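Aldehyde dehydrogenase (Burkholderia vietnamiensis, PDB 5KF0) probably oxidises aldehydes to the corresponding carboxylic acids, with a nicotinamide dinucleotide bound as NADPH. Local coordinates at residues G414-V419 and D450-G455; S446-N451 and G463-R468. One frame throughout, in Å; residues are numbered along the deposited sequence.

Interaction 1: G414-V419 and D450-G455; sequences GLQAGV and DNMPYG. With NDP (NADPH dihydro-nicotinamide-adenine-dinucleotide phosphate), chain E.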
ATOM      1  N   GLY A 414      -3.760 -24.745 -14.564  1.00 10.02           N
ATOM      2  CA  GLY A 414      -2.722 -23.912 -13.987  1.00 13.01           C
ATOM      3  C   GLY A 414      -3.115 -23.362 -12.630  1.00 11.18           C
ATOM      4  O   GLY A 414      -3.201 -22.140 -12.451  1.00 10.04           O
ATOM      5  N   LEU A 415      -3.330 -24.243 -11.654  1.00 10.69           N
ATOM      6  CA  LEU A 415      -3.757 -23.766 -10.339  1.00  9.65           C
ATOM      7  C   LEU A 415      -2.535 -23.553  -9.456  1.00 11.17           C
ATOM      8  O   LEU A 415      -2.151 -22.402  -9.221  1.00 10.45           O
ATOM      9  CB  LEU A 415      -4.780 -24.736  -9.721  1.00 10.94           C
ATOM     10  CG  LEU A 415      -5.874 -24.041  -8.892  1.00 15.62           C
ATOM     11  CD1 LEU A 415      -6.968 -25.020  -8.477  1.00 14.43           C
ATOM     12  CD2 LEU A 415      -5.288 -23.347  -7.664  1.00 13.83           C
ATOM     13  N   GLN A 416      -1.909 -24.627  -8.960  1.00 11.24           N
ATOM     14  CA  GLN A 416      -0.629 -24.486  -8.268  1.00 10.17           C
ATOM     15  C   GLN A 416       0.328 -25.578  -8.732  1.00  9.56           C
ATOM     16  O   GLN A 416      -0.085 -26.628  -9.235  1.00 11.99           O
ATOM     17  CB  GLN A 416      -0.789 -24.514  -6.728  1.00 10.09           C
ATOM     18  CG  GLN A 416      -1.612 -23.291  -6.257  1.00  8.71           C
ATOM     19  CD  GLN A 416      -1.553 -22.958  -4.769  1.00 12.60           C
ATOM     20  OE1 GLN A 416      -1.889 -21.833  -4.392  1.00 11.52           O
ATOM     21  NE2 GLN A 416      -1.177 -23.918  -3.921  1.00 10.30           N
ATOM     22  N   ALA A 417       1.620 -25.305  -8.556  1.00  9.08           N
ATOM     23  CA  ALA A 417       2.692 -26.273  -8.772  1.00  9.91           C
ATOM     24  C   ALA A 417       3.657 -26.169  -7.600  1.00 12.91           C
ATOM     25  O   ALA A 417       3.752 -25.122  -6.960  1.00 14.11           O
ATOM     26  CB  ALA A 417       3.452 -26.016 -10.092  1.00 11.97           C
ATOM     27  N   GLY A 418       4.375 -27.257  -7.323  1.00 11.70           N
ATOM     28  CA  GLY A 418       5.373 -27.273  -6.267  1.00 11.37           C
ATOM     29  C   GLY A 418       6.739 -27.656  -6.811  1.00 11.59           C
ATOM     30  O   GLY A 418       6.851 -28.446  -7.754  1.00 11.36           O
ATOM     31  N   VAL A 419       7.785 -27.088  -6.206  1.00 11.35           N
ATOM     32  CA  VAL A 419       9.166 -27.380  -6.599  1.00 10.67           C
ATOM     33  C   VAL A 419       9.993 -27.581  -5.337  1.00 12.34           C
ATOM     34  O   VAL A 419      10.207 -26.631  -4.576  1.00 12.63           O
ATOM     35  CB  VAL A 419       9.802 -26.272  -7.455  1.00 12.45           C
ATOM     36  CG1 VAL A 419      11.180 -26.743  -7.941  1.00 12.23           C
ATOM     37  CG2 VAL A 419       8.907 -25.890  -8.635  1.00 12.26           C
ATOM     38  N   ASP A 450      -4.927 -19.553   4.675  1.00 10.92           N
ATOM     39  CA  ASP A 450      -6.181 -18.968   4.212  1.00 10.92           C
ATOM     40  C   ASP A 450      -6.130 -17.470   3.963  1.00 14.35           C
ATOM     41  O   ASP A 450      -7.078 -16.937   3.376  1.00 15.41           O
ATOM     42  CB  ASP A 450      -7.297 -19.328   5.192  1.00 10.78           C
ATOM     43  CG  ASP A 450      -7.603 -20.809   5.154  1.00 13.14           C
ATOM     44  OD1 ASP A 450      -8.048 -21.283   4.090  1.00 12.94           O
ATOM     45  OD2 ASP A 450      -7.377 -21.501   6.165  1.00 17.28           O
ATOM     46  N   ASN A 451      -5.056 -16.772   4.347  1.00 12.27           N
ATOM     47  CA  ASN A 451      -4.951 -15.370   3.972  1.00 11.85           C
ATOM     48  C   ASN A 451      -4.310 -15.158   2.605  1.00 11.77           C
ATOM     49  O   ASN A 451      -4.417 -14.056   2.059  1.00 12.56           O
ATOM     50  CB  ASN A 451      -4.151 -14.579   5.020  1.00 11.53           C
ATOM     51  CG  ASN A 451      -2.721 -15.059   5.143  1.00 13.23           C
ATOM     52  OD1 ASN A 451      -2.434 -16.239   4.945  1.00 12.66           O
ATOM     53  ND2 ASN A 451      -1.812 -14.146   5.493  1.00 15.70           N
ATOM     54  N   MET A 452      -3.686 -16.179   2.032  1.00 11.15           N
ATOM     55  CA  MET A 452      -2.881 -15.947   0.842  1.00  9.31           C
ATOM     56  C   MET A 452      -3.769 -15.804  -0.395  1.00  9.35           C
ATOM     57  O   MET A 452      -4.856 -16.388  -0.463  1.00 11.22           O
ATOM     58  CB  MET A 452      -1.888 -17.094   0.651  1.00  9.90           C
ATOM     59  CG  MET A 452      -2.435 -18.342  -0.052  1.00 10.75           C
ATOM     60  SD  MET A 452      -1.255 -19.709   0.103  1.00 11.39           S
ATOM     61  CE  MET A 452      -1.626 -20.689  -1.351  1.00 13.31           C
ATOM     62  N   PRO A 453      -3.336 -15.028  -1.391  1.00 11.23           N
ATOM     63  CA  PRO A 453      -4.056 -15.036  -2.672  1.00 10.63           C
ATOM     64  C   PRO A 453      -4.061 -16.449  -3.243  1.00 10.77           C
ATOM     65  O   PRO A 453      -3.045 -17.149  -3.218  1.00 12.42           O
ATOM     66  CB  PRO A 453      -3.250 -14.060  -3.546  1.00 13.18           C
ATOM     67  CG  PRO A 453      -1.871 -14.045  -2.924  1.00 11.31           C
ATOM     68  CD  PRO A 453      -2.080 -14.253  -1.449  1.00 11.62           C
ATOM     69  N   TYR A 454      -5.226 -16.896  -3.712  1.00  9.20           N
ATOM     70  CA  TYR A 454      -5.350 -18.287  -4.131  1.00 11.38           C
ATOM     71  C   TYR A 454      -6.294 -18.404  -5.314  1.00 11.70           C
ATOM     72  O   TYR A 454      -7.434 -17.934  -5.251  1.00 11.69           O
ATOM     73  CB  TYR A 454      -5.856 -19.154  -2.972  1.00 10.82           C
ATOM     74  CG  TYR A 454      -6.086 -20.580  -3.390  1.00 10.49           C
ATOM     75  CD1 TYR A 454      -5.014 -21.450  -3.524  1.00 12.75           C
ATOM     76  CD2 TYR A 454      -7.362 -21.048  -3.685  1.00 10.22           C
ATOM     77  CE1 TYR A 454      -5.203 -22.761  -3.911  1.00 13.64           C
ATOM     78  CE2 TYR A 454      -7.560 -22.373  -4.078  1.00 13.13           C
ATOM     79  CZ  TYR A 454      -6.472 -23.215  -4.186  1.00 13.68           C
ATOM     80  OH  TYR A 454      -6.648 -24.535  -4.558  1.00 14.45           O
ATOM     81  N   GLY A 455      -5.834 -19.057  -6.376  1.00  9.92           N
ATOM     82  CA  GLY A 455      -6.692 -19.248  -7.528  1.00  9.43           C
ATOM     83  C   GLY A 455      -5.890 -19.751  -8.707  1.00 11.66           C
ATOM     84  O   GLY A 455      -4.683 -19.980  -8.614  1.00 11.15           O
TER
HETATM   85  PA  NDP E 501     -19.159 -29.645  -9.308  1.00 13.08           P
HETATM   86  O1A NDP E 501     -18.759 -28.729 -10.414  1.00 14.00           O
HETATM   87  O2A NDP E 501     -19.731 -30.969  -9.816  1.00 14.28           O
HETATM   88  O5B NDP E 501     -20.213 -28.976  -8.324  1.00 13.03           O
HETATM   89  C5B NDP E 501     -19.795 -27.786  -7.610  1.00 12.93           C
HETATM   90  C4B NDP E 501     -21.018 -26.998  -7.225  1.00 10.86           C
HETATM   91  O4B NDP E 501     -21.638 -26.457  -8.414  1.00 13.69           O
HETATM   92  C3B NDP E 501     -22.112 -27.806  -6.513  1.00 10.47           C
HETATM   93  O3B NDP E 501     -22.783 -26.991  -5.556  1.00 10.86           O
HETATM   94  C2B NDP E 501     -23.056 -28.133  -7.670  1.00 11.91           C
HETATM   95  O2B NDP E 501     -24.419 -28.401  -7.277  1.00 13.15           O
HETATM   96  C1B NDP E 501     -23.006 -26.807  -8.407  1.00 12.76           C
HETATM   97  N9A NDP E 501     -23.482 -26.863  -9.783  1.00 12.69           N
HETATM   98  C8A NDP E 501     -23.152 -27.755 -10.769  1.00 10.07           C
HETATM   99  N7A NDP E 501     -23.710 -27.496 -11.929  1.00 11.52           N
HETATM  100  C5A NDP E 501     -24.462 -26.357 -11.685  1.00 12.37           C
HETATM  101  C6A NDP E 501     -25.286 -25.566 -12.510  1.00 13.62           C
HETATM  102  N6A NDP E 501     -25.530 -25.833 -13.799  1.00 14.09           N
HETATM  103  N1A NDP E 501     -25.875 -24.483 -11.953  1.00 13.99           N
HETATM  104  C2A NDP E 501     -25.657 -24.221 -10.663  1.00 15.50           C
HETATM  105  N3A NDP E 501     -24.907 -24.894  -9.786  1.00 14.88           N
HETATM  106  C4A NDP E 501     -24.335 -25.958 -10.365  1.00 14.45           C
HETATM  107  O3  NDP E 501     -17.895 -29.922  -8.386  1.00 11.94           O
HETATM  108  PN  NDP E 501     -17.653 -30.880  -7.138  1.00 12.16           P
HETATM  109  O1N NDP E 501     -18.638 -30.572  -6.071  1.00 12.78           O
HETATM  110  O2N NDP E 501     -17.655 -32.295  -7.658  1.00 13.95           O
HETATM  111  O5D NDP E 501     -16.208 -30.492  -6.615  1.00 11.63           O
HETATM  112  C5D NDP E 501     -14.974 -30.918  -7.215  1.00 12.69           C
HETATM  113  C4D NDP E 501     -14.479 -29.833  -8.138  1.00 11.63           C
HETATM  114  O4D NDP E 501     -14.294 -28.597  -7.396  1.00 12.76           O
HETATM  115  C3D NDP E 501     -13.124 -30.169  -8.768  1.00 12.58           C
HETATM  116  O3D NDP E 501     -13.057 -29.823 -10.147  1.00 12.52           O
HETATM  117  C2D NDP E 501     -12.159 -29.349  -7.914  1.00 16.64           C
HETATM  118  O2D NDP E 501     -10.898 -29.044  -8.499  1.00 12.42           O
HETATM  119  C1D NDP E 501     -12.993 -28.103  -7.651  1.00 13.86           C
HETATM  120  N1N NDP E 501     -12.446 -27.422  -6.484  1.00 12.93           N
HETATM  121  C2N NDP E 501     -11.910 -26.158  -6.575  1.00 11.79           C
HETATM  122  C3N NDP E 501     -11.254 -25.571  -5.554  1.00 10.72           C
HETATM  123  C7N NDP E 501     -10.752 -24.173  -5.629  1.00 12.75           C
HETATM  124  O7N NDP E 501     -10.745 -23.503  -4.586  1.00 11.66           O
HETATM  125  N7N NDP E 501     -10.269 -23.717  -6.783  1.00 10.98           N
HETATM  126  C4N NDP E 501     -10.981 -26.337  -4.310  1.00 12.96           C
HETATM  127  C5N NDP E 501     -11.875 -27.526  -4.202  1.00 12.19           C
HETATM  128  C6N NDP E 501     -12.482 -28.027  -5.262  1.00 13.77           C
HETATM  129  P2B NDP E 501     -24.900 -29.911  -6.853  1.00 13.72           P
HETATM  130  O1X NDP E 501     -23.693 -30.767  -6.764  1.00 14.08           O
HETATM  131  O2X NDP E 501     -25.663 -29.675  -5.583  1.00 12.20           O
HETATM  132  O3X NDP E 501     -25.855 -30.371  -7.933  1.00 14.73           O
HETATM  133  O   HOH W   1      -3.049 -20.140  -6.266  1.00 10.64           O
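Gln-416 OE1 is met by three groups of different kinds, the most polar being a water 2.8 Å away that probably donates to it. The methyl of Met-452 and the ring edge of Tyr-454 are the others, Met-452 CE and Tyr-454 CD1 each lying 3.3 Å from Gln-416 OE1. The same water accepts from Gly-455 N at 3.0 Å, and so joins the amide to the backbone of 450-455. With CG anti to its carbonyl carbon (chi1 -64°) and the chain extended beyond, Gln-416 runs across the tyrosine at about a right angle, its amide plane turned 74° from the ring. The other end of that amide is fixed too, since NE2 donates to Pro-445 O. Leu-415 covers the tyrosine nearer its hydroxyl: Leu-415 CD2 lies 3.7 Å from Tyr-454 CZ in an oblique approach. Leu-415 CD1 is 3.9 Å from N7N of the nicotinamide carboxamide. The coenzyme meets the tyrosine at its edge, O7N 3.4 Å from Tyr-454 CE2. Tyr-454 OH, buried here, has no polar partner in the model. Met-452 and Pro-453 face a second subunit, whereas strand 416-420 runs parallel to strands 263-266 and 438-441, with helix 401-409 packed on it.

Interaction 2: S446-N451 and G463-R468; sequences SFRVDN and GREGIR. With ACT (acetate ion), chain H.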
ATOM      1  N   SER A 446      -0.104 -28.712  -2.918  1.00 13.20           N
ATOM      2  CA  SER A 446      -1.298 -28.900  -2.104  1.00 15.22           C
ATOM      3  C   SER A 446      -1.368 -27.962  -0.902  1.00 16.46           C
ATOM      4  O   SER A 446      -2.365 -28.023  -0.171  1.00 17.74           O
ATOM      5  CB  SER A 446      -1.354 -30.361  -1.653  1.00 12.26           C
ATOM      6  OG  SER A 446      -1.077 -31.202  -2.760  1.00 13.03           O
ATOM      7  N   PHE A 447      -0.379 -27.087  -0.693  1.00 12.46           N
ATOM      8  CA  PHE A 447      -0.379 -26.186   0.456  1.00 11.29           C
ATOM      9  C   PHE A 447      -1.202 -24.930   0.177  1.00 11.18           C
ATOM     10  O   PHE A 447      -1.064 -24.305  -0.882  1.00 12.22           O
ATOM     11  CB  PHE A 447       1.052 -25.778   0.828  1.00 12.28           C
ATOM     12  CG  PHE A 447       1.108 -24.739   1.912  1.00 10.63           C
ATOM     13  CD1 PHE A 447       1.006 -25.119   3.243  1.00 14.25           C
ATOM     14  CD2 PHE A 447       1.217 -23.391   1.609  1.00 13.36           C
ATOM     15  CE1 PHE A 447       1.024 -24.160   4.254  1.00 15.82           C
ATOM     16  CE2 PHE A 447       1.231 -22.438   2.619  1.00 15.08           C
ATOM     17  CZ  PHE A 447       1.143 -22.830   3.935  1.00 16.24           C
ATOM     18  N   ARG A 448      -2.034 -24.551   1.152  1.00 11.75           N
ATOM     19  CA  ARG A 448      -2.742 -23.276   1.163  1.00 11.61           C
ATOM     20  C   ARG A 448      -2.869 -22.796   2.603  1.00 12.24           C
ATOM     21  O   ARG A 448      -3.158 -23.587   3.504  1.00 13.89           O
ATOM     22  CB  ARG A 448      -4.140 -23.397   0.547  1.00 10.34           C
ATOM     23  CG  ARG A 448      -4.934 -22.072   0.575  1.00 11.06           C
ATOM     24  CD  ARG A 448      -6.328 -22.267  -0.006  1.00 12.70           C
ATOM     25  NE  ARG A 448      -7.040 -20.999  -0.112  1.00  9.67           N
ATOM     26  CZ  ARG A 448      -8.273 -20.874  -0.590  1.00 11.37           C
ATOM     27  NH1 ARG A 448      -8.964 -21.954  -0.960  1.00 10.79           N
ATOM     28  NH2 ARG A 448      -8.815 -19.669  -0.701  1.00 10.25           N
ATOM     29  N   VAL A 449      -2.632 -21.509   2.816  1.00 10.36           N
ATOM     30  CA  VAL A 449      -2.951 -20.851   4.079  1.00 10.66           C
ATOM     31  C   VAL A 449      -3.970 -19.761   3.768  1.00 10.68           C
ATOM     32  O   VAL A 449      -3.931 -19.149   2.694  1.00 12.44           O
ATOM     33  CB  VAL A 449      -1.672 -20.324   4.779  1.00 10.99           C
ATOM     34  CG1 VAL A 449      -0.881 -19.386   3.884  1.00 13.02           C
ATOM     35  CG2 VAL A 449      -1.988 -19.683   6.128  1.00 13.42           C
ATOM     36  N   ASP A 450      -4.927 -19.553   4.675  1.00 10.92           N
ATOM     37  CA  ASP A 450      -6.181 -18.968   4.212  1.00 10.92           C
ATOM     38  C   ASP A 450      -6.130 -17.470   3.963  1.00 14.35           C
ATOM     39  O   ASP A 450      -7.078 -16.937   3.376  1.00 15.41           O
ATOM     40  CB  ASP A 450      -7.297 -19.328   5.192  1.00 10.78           C
ATOM     41  CG  ASP A 450      -7.603 -20.809   5.154  1.00 13.14           C
ATOM     42  OD1 ASP A 450      -8.048 -21.283   4.090  1.00 12.94           O
ATOM     43  OD2 ASP A 450      -7.377 -21.501   6.165  1.00 17.28           O
ATOM     44  N   ASN A 451      -5.056 -16.772   4.347  1.00 12.27           N
ATOM     45  CA  ASN A 451      -4.951 -15.370   3.972  1.00 11.85           C
ATOM     46  C   ASN A 451      -4.310 -15.158   2.605  1.00 11.77           C
ATOM     47  O   ASN A 451      -4.417 -14.056   2.059  1.00 12.56           O
ATOM     48  CB  ASN A 451      -4.151 -14.579   5.020  1.00 11.53           C
ATOM     49  CG  ASN A 451      -2.721 -15.059   5.143  1.00 13.23           C
ATOM     50  OD1 ASN A 451      -2.434 -16.239   4.945  1.00 12.66           O
ATOM     51  ND2 ASN A 451      -1.812 -14.146   5.493  1.00 15.70           N
ATOM     52  N   GLY A 463      -9.709 -15.124 -11.292  1.00 11.17           N
ATOM     53  CA  GLY A 463      -9.765 -14.344 -10.065  1.00 10.27           C
ATOM     54  C   GLY A 463      -9.077 -15.061  -8.910  1.00  9.99           C
ATOM     55  O   GLY A 463      -8.530 -16.158  -9.049  1.00 11.36           O
ATOM     56  N   ARG A 464      -9.084 -14.401  -7.745  1.00 10.49           N
ATOM     57  CA  ARG A 464      -8.432 -14.960  -6.563  1.00  9.44           C
ATOM     58  C   ARG A 464      -9.330 -14.894  -5.339  1.00 11.42           C
ATOM     59  O   ARG A 464     -10.060 -13.920  -5.145  1.00 11.73           O
ATOM     60  CB  ARG A 464      -7.131 -14.230  -6.217  1.00 10.26           C
ATOM     61  CG  ARG A 464      -6.069 -14.317  -7.322  1.00 10.13           C
ATOM     62  CD  ARG A 464      -5.464 -15.728  -7.426  1.00 10.66           C
ATOM     63  NE  ARG A 464      -4.414 -15.690  -8.444  1.00 10.20           N
ATOM     64  CZ  ARG A 464      -4.646 -15.701  -9.753  1.00 10.77           C
ATOM     65  NH1 ARG A 464      -5.886 -15.831 -10.230  1.00 11.01           N
ATOM     66  NH2 ARG A 464      -3.626 -15.610 -10.596  1.00 10.22           N
ATOM     67  N   GLU A 465      -9.238 -15.924  -4.498  1.00 10.68           N
ATOM     68  CA  GLU A 465      -9.781 -15.879  -3.149  1.00  8.41           C
ATOM     69  C   GLU A 465      -8.622 -15.742  -2.162  1.00 11.09           C
ATOM     70  O   GLU A 465      -7.483 -15.441  -2.555  1.00 11.05           O
ATOM     71  CB  GLU A 465     -10.683 -17.094  -2.892  1.00  9.31           C
ATOM     72  CG  GLU A 465     -12.024 -16.925  -3.618  1.00  9.77           C
ATOM     73  CD  GLU A 465     -13.037 -18.003  -3.307  1.00 11.83           C
ATOM     74  OE1 GLU A 465     -12.636 -19.094  -2.844  1.00 11.66           O
ATOM     75  OE2 GLU A 465     -14.237 -17.766  -3.552  1.00 12.76           O
ATOM     76  N   GLY A 466      -8.915 -15.931  -0.872  1.00  9.84           N
ATOM     77  CA  GLY A 466      -8.103 -15.319   0.168  1.00 10.84           C
ATOM     78  C   GLY A 466      -8.772 -14.010   0.543  1.00  9.46           C
ATOM     79  O   GLY A 466      -9.200 -13.278  -0.347  1.00 11.91           O
ATOM     80  N   ILE A 467      -8.896 -13.716   1.839  1.00  9.11           N
ATOM     81  CA  ILE A 467      -9.899 -12.747   2.294  1.00  9.46           C
ATOM     82  C   ILE A 467      -9.735 -11.392   1.608  1.00 12.72           C
ATOM     83  O   ILE A 467     -10.710 -10.815   1.113  1.00 11.89           O
ATOM     84  CB  ILE A 467      -9.853 -12.593   3.819  1.00  9.41           C
ATOM     85  CG1 ILE A 467     -10.249 -13.903   4.512  1.00 12.44           C
ATOM     86  CG2 ILE A 467     -10.755 -11.415   4.238  1.00 11.23           C
ATOM     87  CD1 ILE A 467     -11.610 -14.456   4.091  1.00 16.28           C
ATOM     88  N   ARG A 468      -8.519 -10.834   1.615  1.00  9.92           N
ATOM     89  CA  ARG A 468      -8.308  -9.520   0.997  1.00 12.67           C
ATOM     90  C   ARG A 468      -8.784  -9.489  -0.447  1.00 12.19           C
ATOM     91  O   ARG A 468      -9.354  -8.490  -0.907  1.00 11.74           O
ATOM     92  CB  ARG A 468      -6.823  -9.143   1.029  1.00 14.05           C
ATOM     93  CG  ARG A 468      -6.290  -8.758   2.384  1.00 15.68           C
ATOM     94  CD  ARG A 468      -4.776  -8.576   2.314  1.00 16.69           C
ATOM     95  NE  ARG A 468      -4.393  -7.739   1.178  1.00 23.58           N
ATOM     96  CZ  ARG A 468      -3.140  -7.586   0.752  1.00 29.27           C
ATOM     97  NH1 ARG A 468      -2.149  -8.211   1.374  1.00 28.24           N
ATOM     98  NH2 ARG A 468      -2.880  -6.816  -0.291  1.00 33.64           N
TER
HETATM   99  C   ACT H 504      -7.631 -25.608  -0.179  0.82 28.33           C
HETATM  100  O   ACT H 504      -6.935 -26.159   0.722  0.82 22.49           O
HETATM  101  OXT ACT H 504      -8.488 -24.771   0.186  0.82 22.33           O
HETATM  102  CH3 ACT H 504      -7.462 -25.912  -1.634  0.82 28.92           C
HETATM  103  O   HOH W   2     -10.709 -21.062  -3.036  1.00 12.76           O
HETATM  104  O   HOH W   3      -6.267 -12.183   3.043  1.00 12.35           O
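Arg-448 spans the gap to Glu-465 and Gly-466 with a fully extended side chain: CG is anti to the backbone N (chi1 179°), and the next torsions continue the line, carrying the guanidinium straight out from the loop. Arg-448 NH2 arrives 3.9 Å from Glu-465 CB, while Gly-466 N lies at the guanidinium edge, 3.7 Å from the same NH2. Glu-465 is likewise extended beyond CG, and its carboxylate is tilted 30° from the guanidinium plane. The charges stop short of a salt bridge, with Arg-448 NH2 4.4 Å from Glu-465 OE1, but a water bridges them, accepting from Arg-448 NH1 at 2.9 Å and donating to Glu-465 OE1 at 2.8 Å. Glu-465 OE2 instead pairs with Lys-171. Arg-448 NH1 also donates to OXT of an acetate ion, probably from the crystallisation liquor, 3.1 Å away with an N-H...O angle of 148°. Farther along, a second water links Asn-451 O to Arg-468 N. The carboxylate of Asp-450 is held by Arg-112, His-170 and Asn-166. Gly-466, with a positive phi that suits glycine, is the N-cap of helix 467-473. This contact joins the loop after strand 438-441 to that helix's N-terminus, beside the NADPH pocket of the aldehyde dehydrogenase fold.

Overall arrangement
Interactions 1 and 2 share Asp-450 and Asn-451 on one continuous loop, and their centres are 7 Å apart. Several contacts tie them together, among them Tyr-454 O, which probably accepts from Glu-465 N at 2.8 Å, Phe-447 O, which probably accepts from Gln-416 NE2 at 3.1 Å, and Tyr-454 CD2, which packs 3.2 Å from Arg-448 CZ. The loop is thus tied to strand 416-420 through interaction 1 and to the approach of helix 467-473 through interaction 2. Both border the bound NADPH: Leu-415 and Tyr-454 belong to its pocket, and the Arg-448 side chain comes within about 4 Å of it. Both contacts also reach a second subunit of the tetrameric assembly.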